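ATP-dependent kinase YFH7 (PDB 2GA8) acts as an ATP-dependent kinase that could take part in assembling the endoplasmic reticulum membrane. Local coordinates at residues 13-18 / 23-28; 194-199 / 274-279; 270-275 / 334-339; 323-326 / 331-334. All coordinates share one frame; numbering follows the deposited sequence.

Contact 1 of 4, residues 13-18 / 23-28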
loop_
_atom_site.group_PDB
_atom_site.type_symbol
_atom_site.label_atom_id
_atom_site.label_comp_id
_atom_site.label_asym_id
_atom_site.label_seq_id
_atom_site.Cartn_x
_atom_site.Cartn_y
_atom_site.Cartn_z
ATOM N N GLN A 13 -0.001 -20.577 -1.761
ATOM C CA GLN A 13 -0.453 -21.588 -0.818
ATOM C C GLN A 13 -1.524 -21.021 0.102
ATOM O O GLN A 13 -2.520 -21.684 0.394
ATOM C CB GLN A 13 0.719 -22.111 0.009
ATOM C CG GLN A 13 0.319 -23.150 1.033
ATOM C CD GLN A 13 1.516 -23.864 1.614
ATOM O OE1 GLN A 13 2.383 -23.244 2.234
ATOM N NE2 GLN A 13 1.579 -25.175 1.411
ATOM N N LEU A 14 -1.320 -19.791 0.557
ATOM C CA LEU A 14 -2.292 -19.158 1.441
ATOM C C LEU A 14 -3.572 -18.846 0.678
ATOM O O LEU A 14 -4.670 -19.077 1.180
ATOM C CB LEU A 14 -1.725 -17.877 2.054
ATOM C CG LEU A 14 -2.678 -17.167 3.031
ATOM C CD1 LEU A 14 -3.148 -18.148 4.099
ATOM C CD2 LEU A 14 -1.978 -15.990 3.675
ATOM N N LEU A 15 -3.439 -18.336 -0.542
ATOM C CA LEU A 15 -4.624 -18.025 -1.329
ATOM C C LEU A 15 -5.442 -19.293 -1.518
ATOM O O LEU A 15 -6.659 -19.285 -1.372
ATOM C CB LEU A 15 -4.239 -17.447 -2.697
ATOM C CG LEU A 15 -5.404 -17.121 -3.640
ATOM C CD1 LEU A 15 -6.353 -16.134 -2.977
ATOM C CD2 LEU A 15 -4.869 -16.543 -4.942
ATOM N N ASP A 16 -4.767 -20.394 -1.830
ATOM C CA ASP A 16 -5.472 -21.654 -2.032
ATOM C C ASP A 16 -6.156 -22.116 -0.751
ATOM O O ASP A 16 -7.285 -22.597 -0.779
ATOM C CB ASP A 16 -4.509 -22.737 -2.510
ATOM C CG ASP A 16 -5.231 -24.007 -2.902
ATOM O OD1 ASP A 16 -5.951 -23.981 -3.921
ATOM O OD2 ASP A 16 -5.092 -25.020 -2.187
ATOM N N ASN A 17 -5.465 -21.975 0.372
ATOM C CA ASN A 17 -6.020 -22.372 1.661
ATOM C C ASN A 17 -7.221 -21.526 2.076
ATOM O O ASN A 17 -8.119 -22.010 2.763
ATOM C CB ASN A 17 -4.942 -22.287 2.741
ATOM C CG ASN A 17 -4.180 -23.585 2.903
ATOM O OD1 ASN A 17 -3.056 -23.602 3.406
ATOM N ND2 ASN A 17 -4.800 -24.689 2.492
ATOM N N ARG A 18 -7.243 -20.272 1.638
ATOM C CA ARG A 18 -8.319 -19.348 1.996
ATOM C C ARG A 18 -9.282 -19.048 0.851
ATOM O O ARG A 18 -10.116 -18.151 0.954
ATOM C CB ARG A 18 -7.702 -18.035 2.494
ATOM C CG ARG A 18 -6.702 -18.210 3.624
ATOM C CD ARG A 18 -7.388 -18.682 4.895
ATOM N NE ARG A 18 -8.370 -17.704 5.355
ATOM C CZ ARG A 18 -9.097 -17.828 6.460
ATOM N NH1 ARG A 18 -8.962 -18.899 7.233
ATOM N NH2 ARG A 18 -9.950 -16.872 6.802
ATOM N N TYR A 23 -11.766 -13.381 -0.482
ATOM C CA TYR A 23 -11.739 -13.047 -1.898
ATOM C C TYR A 23 -10.313 -12.743 -2.342
ATOM O O TYR A 23 -9.923 -13.021 -3.478
ATOM C CB TYR A 23 -12.611 -11.831 -2.186
ATOM C CG TYR A 23 -12.774 -11.596 -3.668
ATOM C CD1 TYR A 23 -13.560 -12.451 -4.436
ATOM C CD2 TYR A 23 -12.113 -10.549 -4.309
ATOM C CE1 TYR A 23 -13.684 -12.273 -5.799
ATOM C CE2 TYR A 23 -12.231 -10.361 -5.683
ATOM C CZ TYR A 23 -13.020 -11.230 -6.418
ATOM O OH TYR A 23 -13.149 -11.050 -7.771
ATOM N N ARG A 24 -9.536 -12.147 -1.446
ATOM C CA ARG A 24 -8.159 -11.826 -1.768
ATOM C C ARG A 24 -7.251 -11.989 -0.563
ATOM O O ARG A 24 -7.699 -11.943 0.584
ATOM C CB ARG A 24 -8.062 -10.400 -2.341
ATOM C CG ARG A 24 -8.960 -9.381 -1.664
ATOM C CD ARG A 24 -8.783 -7.969 -2.220
ATOM N NE ARG A 24 -9.045 -7.871 -3.653
ATOM C CZ ARG A 24 -9.707 -6.872 -4.233
ATOM N NH1 ARG A 24 -10.192 -5.875 -3.507
ATOM N NH2 ARG A 24 -9.861 -6.854 -5.549
ATOM N N VAL A 25 -5.972 -12.223 -0.825
ATOM C CA VAL A 25 -5.017 -12.374 0.257
ATOM C C VAL A 25 -4.099 -11.165 0.211
ATOM O O VAL A 25 -3.856 -10.603 -0.853
ATOM C CB VAL A 25 -4.199 -13.667 0.112
ATOM C CG1 VAL A 25 -5.137 -14.872 0.159
ATOM C CG2 VAL A 25 -3.417 -13.648 -1.178
ATOM N N CYS A 26 -3.614 -10.754 1.371
ATOM C CA CYS A 26 -2.738 -9.596 1.438
ATOM C C CYS A 26 -1.352 -9.985 1.896
ATOM O O CYS A 26 -1.175 -10.936 2.654
ATOM C CB CYS A 26 -3.303 -8.549 2.403
ATOM S SG CYS A 26 -4.831 -7.749 1.835
ATOM N N VAL A 27 -0.369 -9.236 1.420
ATOM C CA VAL A 27 1.009 -9.466 1.802
ATOM C C VAL A 27 1.571 -8.132 2.250
ATOM O O VAL A 27 1.417 -7.125 1.559
ATOM C CB VAL A 27 1.860 -9.975 0.627
ATOM C CG1 VAL A 27 3.312 -10.158 1.081
ATOM C CG2 VAL A 27 1.292 -11.286 0.094
ATOM N N ILE A 28 2.177 -8.124 3.429
ATOM C CA ILE A 28 2.812 -6.925 3.956
ATOM C C ILE A 28 4.311 -7.142 3.824
ATOM O O ILE A 28 4.829 -8.187 4.221
ATOM C CB ILE A 28 2.487 -6.689 5.453
ATOM C CG1 ILE A 28 1.088 -6.078 5.598
ATOM C CG2 ILE A 28 3.541 -5.749 6.074
ATOM C CD1 ILE A 28 0.633 -5.919 7.049
#
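Val-25 sets its CG1 methyl against the backbone of Leu-15, 3.5 Å from CA of Leu-15. The two side chains cross at about a right angle: CD1 of Leu-15 comes round to touch the same methyl, 3.6 Å from CG1 of Val-25, while CB of Leu-15 lies 3.9 Å from CG1 of Val-25. One branch of the valine thus rests on both the main chain and CD1 of the leucine. The leucine torsion explains the second touch, since CG stands anti to the backbone N (chi1 178°) and chi2 carries CD1 back over the valine. CG2 of Val-25 plays a smaller part and only grazes CB of Leu-15. On the neighbouring helical position Leu-14 approaches more loosely, its CG 4.4 Å from CG1 of Val-25. No hydrogen bond joins the segments, so the fit is purely apolar. Ile-262 of the adjacent strand touches both Leu-15 and Val-25, and Leu-291 of strand 290-296 meets Leu-14, continuing the oily layer across the sheet. This is the packing of an alpha/beta P-loop kinase core: helix 4-17 lies on one face of the parallel sheet, against strand 25-30, the strand that runs into the Walker A loop.

Contact 2 of 4, residues 194-199 / 274-279. With SO4 (sulfate ion), chain I.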
loop_
_atom_site.group_PDB
_atom_site.type_symbol
_atom_site.label_atom_id
_atom_site.label_comp_id
_atom_site.label_asym_id
_atom_site.label_seq_id
_atom_site.Cartn_x
_atom_site.Cartn_y
_atom_site.Cartn_z
ATOM N N ASN A 194 -5.744 7.838 5.753
ATOM C CA ASN A 194 -6.271 7.279 4.517
ATOM C C ASN A 194 -5.643 5.941 4.146
ATOM O O ASN A 194 -6.277 5.130 3.473
ATOM C CB ASN A 194 -6.133 8.280 3.360
ATOM C CG ASN A 194 -7.393 8.363 2.513
ATOM O OD1 ASN A 194 -7.343 8.670 1.320
ATOM N ND2 ASN A 194 -8.534 8.096 3.131
ATOM N N PHE A 195 -4.405 5.696 4.567
ATOM C CA PHE A 195 -3.800 4.409 4.255
ATOM C C PHE A 195 -4.547 3.349 5.064
ATOM O O PHE A 195 -4.857 2.266 4.571
ATOM C CB PHE A 195 -2.319 4.375 4.617
ATOM C CG PHE A 195 -1.623 3.154 4.099
ATOM C CD1 PHE A 195 -1.158 3.112 2.789
ATOM C CD2 PHE A 195 -1.524 2.009 4.880
ATOM C CE1 PHE A 195 -0.609 1.944 2.261
ATOM C CE2 PHE A 195 -0.979 0.835 4.359
ATOM C CZ PHE A 195 -0.524 0.804 3.051
ATOM N N LEU A 196 -4.829 3.665 6.323
ATOM C CA LEU A 196 -5.570 2.741 7.165
ATOM C C LEU A 196 -6.937 2.514 6.520
ATOM O O LEU A 196 -7.451 1.396 6.513
ATOM C CB LEU A 196 -5.745 3.318 8.573
ATOM C CG LEU A 196 -6.625 2.498 9.524
ATOM C CD1 LEU A 196 -6.049 1.091 9.667
ATOM C CD2 LEU A 196 -6.695 3.194 10.888
ATOM N N GLN A 197 -7.521 3.570 5.959
ATOM C CA GLN A 197 -8.822 3.442 5.322
ATOM C C GLN A 197 -8.729 2.507 4.118
ATOM O O GLN A 197 -9.650 1.743 3.854
ATOM C CB GLN A 197 -9.357 4.812 4.894
ATOM C CG GLN A 197 -10.831 4.803 4.501
ATOM C CD GLN A 197 -11.735 4.242 5.595
ATOM O OE1 GLN A 197 -11.562 4.543 6.773
ATOM N NE2 GLN A 197 -12.711 3.434 5.200
ATOM N N LEU A 198 -7.624 2.566 3.380
ATOM C CA LEU A 198 -7.466 1.659 2.245
ATOM C C LEU A 198 -7.433 0.232 2.789
ATOM O O LEU A 198 -8.017 -0.676 2.201
ATOM C CB LEU A 198 -6.167 1.950 1.479
ATOM C CG LEU A 198 -5.799 0.945 0.378
ATOM C CD1 LEU A 198 -6.890 0.913 -0.684
ATOM C CD2 LEU A 198 -4.456 1.333 -0.249
ATOM N N CYS A 199 -6.755 0.034 3.915
ATOM C CA CYS A 199 -6.680 -1.302 4.504
ATOM C C CYS A 199 -8.049 -1.807 4.947
ATOM O O CYS A 199 -8.333 -2.989 4.818
ATOM C CB CYS A 199 -5.699 -1.329 5.672
ATOM S SG CYS A 199 -3.994 -1.076 5.147
ATOM N N GLN A 274 2.740 2.777 16.253
ATOM C CA GLN A 274 2.169 4.047 16.671
ATOM C C GLN A 274 0.979 4.478 15.834
ATOM O O GLN A 274 0.834 4.072 14.677
ATOM C CB GLN A 274 3.235 5.142 16.630
ATOM C CG GLN A 274 4.397 4.899 17.570
ATOM C CD GLN A 274 3.969 4.868 19.020
ATOM O OE1 GLN A 274 3.311 5.790 19.502
ATOM N NE2 GLN A 274 4.345 3.803 19.727
ATOM N N GLU A 275 0.149 5.318 16.445
ATOM C CA GLU A 275 -1.056 5.878 15.844
ATOM C C GLU A 275 -1.819 4.972 14.874
ATOM O O GLU A 275 -2.141 3.840 15.210
ATOM C CB GLU A 275 -0.732 7.224 15.185
ATOM C CG GLU A 275 0.511 7.224 14.312
ATOM C CD GLU A 275 0.262 7.903 12.984
ATOM O OE1 GLU A 275 -0.790 7.610 12.375
ATOM O OE2 GLU A 275 1.112 8.714 12.552
ATOM N N ASN A 276 -2.117 5.471 13.677
ATOM C CA ASN A 276 -2.875 4.683 12.707
ATOM C C ASN A 276 -2.113 3.498 12.128
ATOM O O ASN A 276 -2.726 2.532 11.677
ATOM C CB ASN A 276 -3.353 5.573 11.554
ATOM C CG ASN A 276 -4.344 6.633 11.999
ATOM O OD1 ASN A 276 -4.338 7.754 11.486
ATOM N ND2 ASN A 276 -5.207 6.282 12.940
ATOM N N TRP A 277 -0.785 3.575 12.124
ATOM C CA TRP A 277 0.036 2.497 11.574
ATOM C C TRP A 277 -0.159 1.202 12.340
ATOM O O TRP A 277 -0.205 0.121 11.755
ATOM C CB TRP A 277 1.525 2.872 11.615
ATOM C CG TRP A 277 1.849 4.156 10.931
ATOM C CD1 TRP A 277 2.241 5.322 11.521
ATOM C CD2 TRP A 277 1.803 4.413 9.522
ATOM N NE1 TRP A 277 2.444 6.295 10.565
ATOM C CE2 TRP A 277 2.182 5.761 9.329
ATOM C CE3 TRP A 277 1.478 3.635 8.403
ATOM C CZ2 TRP A 277 2.246 6.350 8.062
ATOM C CZ3 TRP A 277 1.541 4.222 7.138
ATOM C CH2 TRP A 277 1.923 5.567 6.981
ATOM N N LYS A 278 -0.278 1.323 13.656
ATOM C CA LYS A 278 -0.443 0.163 14.511
ATOM C C LYS A 278 -1.696 -0.614 14.160
ATOM O O LYS A 278 -1.735 -1.825 14.324
ATOM C CB LYS A 278 -0.488 0.597 15.980
ATOM C CG LYS A 278 -0.590 -0.553 16.963
ATOM C CD LYS A 278 -0.519 -0.061 18.403
ATOM C CE LYS A 278 -0.597 -1.221 19.383
ATOM N NZ LYS A 278 -0.444 -0.772 20.796
ATOM N N LYS A 279 -2.712 0.083 13.662
ATOM C CA LYS A 279 -3.970 -0.555 13.311
ATOM C C LYS A 279 -3.923 -1.309 11.979
ATOM O O LYS A 279 -4.827 -2.084 11.669
ATOM C CB LYS A 279 -5.085 0.494 13.283
ATOM C CG LYS A 279 -5.210 1.281 14.585
ATOM C CD LYS A 279 -6.231 2.407 14.474
ATOM C CE LYS A 279 -6.220 3.278 15.722
ATOM N NZ LYS A 279 -7.152 4.440 15.621
HETATM S S SO4 I . -10.358 3.696 13.999
HETATM O O1 SO4 I . -9.193 4.475 13.533
HETATM O O2 SO4 I . -11.520 3.991 13.138
HETATM O O3 SO4 I . -10.048 2.255 13.932
HETATM O O4 SO4 I . -10.672 4.067 15.394
#
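Leu-196 reaches across to helix 275-285 with both methyls and settles on the aliphatic part of Lys-279. Its CD1 lies 3.8 Å from CB of Lys-279, and its CD2 touches CD of the same lysine at 3.7 Å. CD2 also meets the side chain of Asn-276, so the leucine spans two residues about one turn apart on the facing helix. The axes of the two short helical segments run nearly parallel, 14° apart, with 9.2 Å between them. On the inner side the fit is slacker within the pair: CD2 of Phe-195 comes only to 4.4 Å from CZ3 of Trp-277, and other residues fill in, Phe-164 meeting the phenylalanine ring edge-to-face and Met-161 and Phe-190 touching the indole. The solvent side belongs to Lys-279. Its chain, extended beyond CG, runs past the leucine and puts NZ 2.9 Å from O1 of a sulfate, which Lys-200 also binds. With only an alanine at Leu-196, a gap would probably open between the helices and the lysine chain would lose the apolar surface it lies along. The lysine thus serves two chemistries, methylenes for the leucine and ammonium for an anion; the sulfate probably comes from the crystallisation liquor, and its two lysine partners suggest a patch that is probably positive, which would help hold an anion.

Contact 3 of 4, residues 270-275 / 334-339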
loop_
_atom_site.group_PDB
_atom_site.type_symbol
_atom_site.label_atom_id
_atom_site.label_comp_id
_atom_site.label_asym_id
_atom_site.label_seq_id
_atom_site.Cartn_x
_atom_site.Cartn_y
_atom_site.Cartn_z
ATOM N N LEU A 270 4.292 -0.185 7.759
ATOM C CA LEU A 270 3.170 -1.110 7.831
ATOM C C LEU A 270 3.141 -1.944 9.104
ATOM O O LEU A 270 2.124 -2.565 9.403
ATOM C CB LEU A 270 3.167 -2.037 6.614
ATOM C CG LEU A 270 3.243 -1.287 5.281
ATOM C CD1 LEU A 270 3.161 -2.277 4.126
ATOM C CD2 LEU A 270 2.117 -0.270 5.205
ATOM N N LEU A 271 4.249 -1.954 9.846
ATOM C CA LEU A 271 4.348 -2.710 11.097
ATOM C C LEU A 271 4.849 -1.800 12.219
ATOM O O LEU A 271 5.502 -2.256 13.161
ATOM C CB LEU A 271 5.312 -3.891 10.924
ATOM C CG LEU A 271 4.867 -5.001 9.964
ATOM C CD1 LEU A 271 6.009 -5.984 9.761
ATOM C CD2 LEU A 271 3.627 -5.705 10.526
ATOM N N TYR A 272 4.513 -0.518 12.113
ATOM C CA TYR A 272 4.930 0.507 13.073
ATOM C C TYR A 272 3.903 0.589 14.207
ATOM O O TYR A 272 2.712 0.750 13.952
ATOM C CB TYR A 272 5.039 1.839 12.330
ATOM C CG TYR A 272 5.919 2.863 12.988
ATOM C CD1 TYR A 272 7.311 2.759 12.927
ATOM C CD2 TYR A 272 5.365 3.953 13.655
ATOM C CE1 TYR A 272 8.128 3.727 13.511
ATOM C CE2 TYR A 272 6.171 4.919 14.242
ATOM C CZ TYR A 272 7.551 4.801 14.164
ATOM O OH TYR A 272 8.349 5.766 14.728
ATOM N N ASP A 273 4.370 0.492 15.453
ATOM C CA ASP A 273 3.479 0.478 16.622
ATOM C C ASP A 273 2.866 1.784 17.122
ATOM O O ASP A 273 2.482 1.879 18.293
ATOM C CB ASP A 273 4.179 -0.215 17.805
ATOM C CG ASP A 273 5.372 0.576 18.342
ATOM O OD1 ASP A 273 5.488 1.783 18.050
ATOM O OD2 ASP A 273 6.195 -0.012 19.078
ATOM N N GLN A 274 2.740 2.777 16.253
ATOM C CA GLN A 274 2.169 4.047 16.671
ATOM C C GLN A 274 0.979 4.478 15.834
ATOM O O GLN A 274 0.834 4.072 14.677
ATOM C CB GLN A 274 3.235 5.142 16.630
ATOM C CG GLN A 274 4.397 4.899 17.570
ATOM C CD GLN A 274 3.969 4.868 19.020
ATOM O OE1 GLN A 274 3.311 5.790 19.502
ATOM N NE2 GLN A 274 4.345 3.803 19.727
ATOM N N GLU A 275 0.149 5.318 16.445
ATOM C CA GLU A 275 -1.056 5.878 15.844
ATOM C C GLU A 275 -1.819 4.972 14.874
ATOM O O GLU A 275 -2.141 3.840 15.210
ATOM C CB GLU A 275 -0.732 7.224 15.185
ATOM C CG GLU A 275 0.511 7.224 14.312
ATOM C CD GLU A 275 0.262 7.903 12.984
ATOM O OE1 GLU A 275 -0.790 7.610 12.375
ATOM O OE2 GLU A 275 1.112 8.714 12.552
ATOM N N GLY A 334 17.030 2.542 9.626
ATOM C CA GLY A 334 16.103 1.513 10.060
ATOM C C GLY A 334 15.950 1.299 11.555
ATOM O O GLY A 334 15.148 0.467 11.970
ATOM N N ARG A 335 16.708 2.029 12.370
ATOM C CA ARG A 335 16.601 1.872 13.818
ATOM C C ARG A 335 15.206 2.204 14.342
ATOM O O ARG A 335 14.705 1.537 15.244
ATOM C CB ARG A 335 17.623 2.754 14.542
ATOM C CG ARG A 335 19.049 2.235 14.504
ATOM C CD ARG A 335 19.929 3.041 15.457
ATOM N NE ARG A 335 21.313 2.576 15.474
ATOM C CZ ARG A 335 22.241 3.029 16.312
ATOM N NH1 ARG A 335 21.933 3.959 17.207
ATOM N NH2 ARG A 335 23.479 2.554 16.257
ATOM N N ASP A 336 14.585 3.241 13.796
ATOM C CA ASP A 336 13.254 3.625 14.249
ATOM C C ASP A 336 12.240 2.524 13.949
ATOM O O ASP A 336 11.431 2.162 14.806
ATOM C CB ASP A 336 12.827 4.935 13.591
ATOM C CG ASP A 336 11.594 5.526 14.231
ATOM O OD1 ASP A 336 11.640 5.829 15.441
ATOM O OD2 ASP A 336 10.577 5.685 13.528
ATOM N N ILE A 337 12.288 1.985 12.733
ATOM C CA ILE A 337 11.373 0.916 12.351
ATOM C C ILE A 337 11.545 -0.309 13.257
ATOM O O ILE A 337 10.565 -0.911 13.685
ATOM C CB ILE A 337 11.585 0.511 10.869
ATOM C CG1 ILE A 337 11.000 1.595 9.956
ATOM C CG2 ILE A 337 10.923 -0.833 10.579
ATOM C CD1 ILE A 337 11.429 1.465 8.497
ATOM N N ASP A 338 12.790 -0.670 13.559
ATOM C CA ASP A 338 13.043 -1.825 14.420
ATOM C C ASP A 338 12.582 -1.587 15.853
ATOM O O ASP A 338 11.992 -2.470 16.481
ATOM C CB ASP A 338 14.533 -2.189 14.428
ATOM C CG ASP A 338 15.005 -2.756 13.100
ATOM O OD1 ASP A 338 14.166 -3.281 12.335
ATOM O OD2 ASP A 338 16.222 -2.689 12.827
ATOM N N ASN A 339 12.850 -0.393 16.373
ATOM C CA ASN A 339 12.462 -0.068 17.740
ATOM C C ASN A 339 10.949 -0.046 17.899
ATOM O O ASN A 339 10.426 -0.299 18.983
ATOM C CB ASN A 339 13.031 1.290 18.160
ATOM C CG ASN A 339 14.548 1.300 18.221
ATOM O OD1 ASN A 339 15.180 0.262 18.413
ATOM N ND2 ASN A 339 15.140 2.482 18.076
HETATM O O HOH W 1 8.001 -0.738 12.523
#
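Beside the P-loop, the connection that follows strand 262-267 is tied to the short helix 335-339 chiefly through Tyr-272 and Asp-336. The phenol OH of Tyr-272 donates a short hydrogen bond to OD2 of Asp-336, 2.5 Å long. It meets that oxygen on the syn side, 21° out of the carboxylate plane. Ring and carboxylate planes stand 47° apart and the side chains cross at about a right angle, and the acid comes to the edge of the ring, where OD2 of Asp-336 also lies 3.1 Å from CE1 of Tyr-272. Both side chains have CG anti to the backbone N (chi1 -158° for the tyrosine), which swings the phenol and the acid into the space between the two backbones. Further along the same edge, CE1 of Tyr-272 faces CA of Ile-337 at 4.4 Å. A water makes a second link: it donates to O of Ile-337 at 2.8 Å and, weakly, to O of Leu-271. Asp-273 looks elsewhere with its polar end, OD1 accepting from ND1 of His-340 and from NE2 of Gln-274 at 2.9 Å. His-340 also meets the tyrosine ring, so the residue just after the helix is held as well. Ile-337 packs on Val-30, and its side chain comes within about 4 Å of that of Ser-32, assigned to ATP binding by similarity. A last short helix and a post-strand loop set beside the Walker A loop are consistent with the nucleotide-binding end of a P-loop kinase fold.

Contact 4 of 4, residues 323-326 / 331-334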
loop_
_atom_site.group_PDB
_atom_site.type_symbol
_atom_site.label_atom_id
_atom_site.label_comp_id
_atom_site.label_asym_id
_atom_site.label_seq_id
_atom_site.Cartn_x
_atom_site.Cartn_y
_atom_site.Cartn_z
ATOM N N ARG A 323 26.706 8.934 3.677
ATOM C CA ARG A 323 26.869 7.873 4.670
ATOM C C ARG A 323 26.622 8.446 6.065
ATOM O O ARG A 323 26.015 7.794 6.919
ATOM C CB ARG A 323 28.285 7.281 4.601
ATOM C CG ARG A 323 28.617 6.523 3.315
ATOM C CD ARG A 323 30.085 6.071 3.307
ATOM N NE ARG A 323 30.473 5.389 2.070
ATOM C CZ ARG A 323 30.078 4.164 1.730
ATOM N NH1 ARG A 323 29.281 3.472 2.533
ATOM N NH2 ARG A 323 30.482 3.627 0.584
ATOM N N GLU A 324 27.095 9.669 6.289
ATOM C CA GLU A 324 26.922 10.330 7.577
ATOM C C GLU A 324 25.446 10.551 7.883
ATOM O O GLU A 324 25.001 10.320 9.005
ATOM C CB GLU A 324 27.654 11.673 7.593
ATOM C CG GLU A 324 27.355 12.535 8.819
ATOM C CD GLU A 324 27.745 11.864 10.125
ATOM O OE1 GLU A 324 28.951 11.605 10.326
ATOM O OE2 GLU A 324 26.846 11.596 10.954
ATOM N N LYS A 325 24.692 11.006 6.886
ATOM C CA LYS A 325 23.264 11.242 7.070
ATOM C C LYS A 325 22.567 9.927 7.402
ATOM O O LYS A 325 21.652 9.886 8.224
ATOM C CB LYS A 325 22.650 11.849 5.805
ATOM C CG LYS A 325 21.151 12.082 5.919
ATOM C CD LYS A 325 20.573 12.753 4.690
ATOM C CE LYS A 325 19.067 12.930 4.832
ATOM N NZ LYS A 325 18.466 13.599 3.647
ATOM N N PHE A 326 23.001 8.854 6.752
ATOM C CA PHE A 326 22.426 7.537 6.980
ATOM C C PHE A 326 22.669 7.102 8.423
ATOM O O PHE A 326 21.753 6.669 9.116
ATOM C CB PHE A 326 23.061 6.518 6.032
ATOM C CG PHE A 326 22.513 5.126 6.173
ATOM C CD1 PHE A 326 21.327 4.762 5.539
ATOM C CD2 PHE A 326 23.195 4.169 6.923
ATOM C CE1 PHE A 326 20.834 3.470 5.645
ATOM C CE2 PHE A 326 22.710 2.873 7.038
ATOM C CZ PHE A 326 21.528 2.519 6.397
ATOM N N LEU A 331 15.628 7.291 10.766
ATOM C CA LEU A 331 14.533 7.046 9.826
ATOM C C LEU A 331 15.135 6.417 8.570
ATOM O O LEU A 331 14.443 5.756 7.792
ATOM C CB LEU A 331 13.834 8.353 9.449
ATOM C CG LEU A 331 13.051 9.104 10.523
ATOM C CD1 LEU A 331 12.603 10.450 9.965
ATOM C CD2 LEU A 331 11.854 8.274 10.974
ATOM N N LEU A 332 16.435 6.634 8.385
ATOM C CA LEU A 332 17.156 6.109 7.232
ATOM C C LEU A 332 17.850 4.777 7.485
ATOM O O LEU A 332 17.811 3.889 6.633
ATOM C CB LEU A 332 18.205 7.122 6.751
ATOM C CG LEU A 332 17.734 8.430 6.114
ATOM C CD1 LEU A 332 18.948 9.286 5.767
ATOM C CD2 LEU A 332 16.913 8.138 4.861
ATOM N N ASN A 333 18.480 4.632 8.648
ATOM C CA ASN A 333 19.205 3.402 8.963
ATOM C C ASN A 333 18.319 2.262 9.458
ATOM O O ASN A 333 18.800 1.152 9.684
ATOM C CB ASN A 333 20.324 3.674 9.980
ATOM C CG ASN A 333 19.815 4.302 11.267
ATOM O OD1 ASN A 333 18.803 3.880 11.820
ATOM N ND2 ASN A 333 20.530 5.307 11.756
ATOM N N GLY A 334 17.030 2.542 9.626
ATOM C CA GLY A 334 16.103 1.513 10.060
ATOM C C GLY A 334 15.950 1.299 11.555
ATOM O O GLY A 334 15.148 0.467 11.970
#
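Leu-332 meets helix 319-328 at two neighbouring residues. Its CD1 lies 3.6 Å from CG of Lys-325 and follows the extended lysine chain out to CE, the two side chains crossing at a slant. Its CB approaches CD1 of Phe-326 at 4.1 Å, and its carbonyl O sits 3.2 Å from CE1 of Phe-326. Next comes Asn-333, whose CA lies over one face of the phenylalanine ring, 3.9 Å from the centroid and 26° off the normal, a CH-pi contact offset toward the rim. With CG placed between backbone N and carbonyl carbon (chi1 57°), the asparagine folds its amide back so that ND2 gives a weak hydrogen bond to O of Phe-326, 3.2 Å long and bent to 134°. The stronger polar ties of that amide lie beyond: OD1 accepts from N of Arg-335 and ND2 reaches OD1 of Asp-330. Gly-334 closes the segment as N-cap of helix 335-339. Cutting Phe-326 back to an alanine would remove the ring beneath Asn-333 and is likely to let the turn shift against the helix. Tyr-299 meets the phenylalanine edge-to-face and Val-306 touches it, so the turn, helix 319-328 and helix 299-312 pack together just before helix 335-339.

From the N terminus, contact 1 closes a short turn, folding helix 4-17 onto strand 25-30 of the central parallel sheet. Contact 2 opens long after it and spans 74 residues, bringing helix 192-206 beside helix 275-285. Contact 3 starts where contact 2 ends, sharing Gln-274 and Glu-275, and carries the chain over 58 residues to helix 335-339. Contact 4 is nested within that span, a tight return after helix 319-328 that finishes at Gly-334, common to both. Leu-270 is a hub: it packs on Ile-28 of contact 1 and on Phe-195 of contact 2. Contacts 1 and 4, centres about 34 Å apart, do not touch.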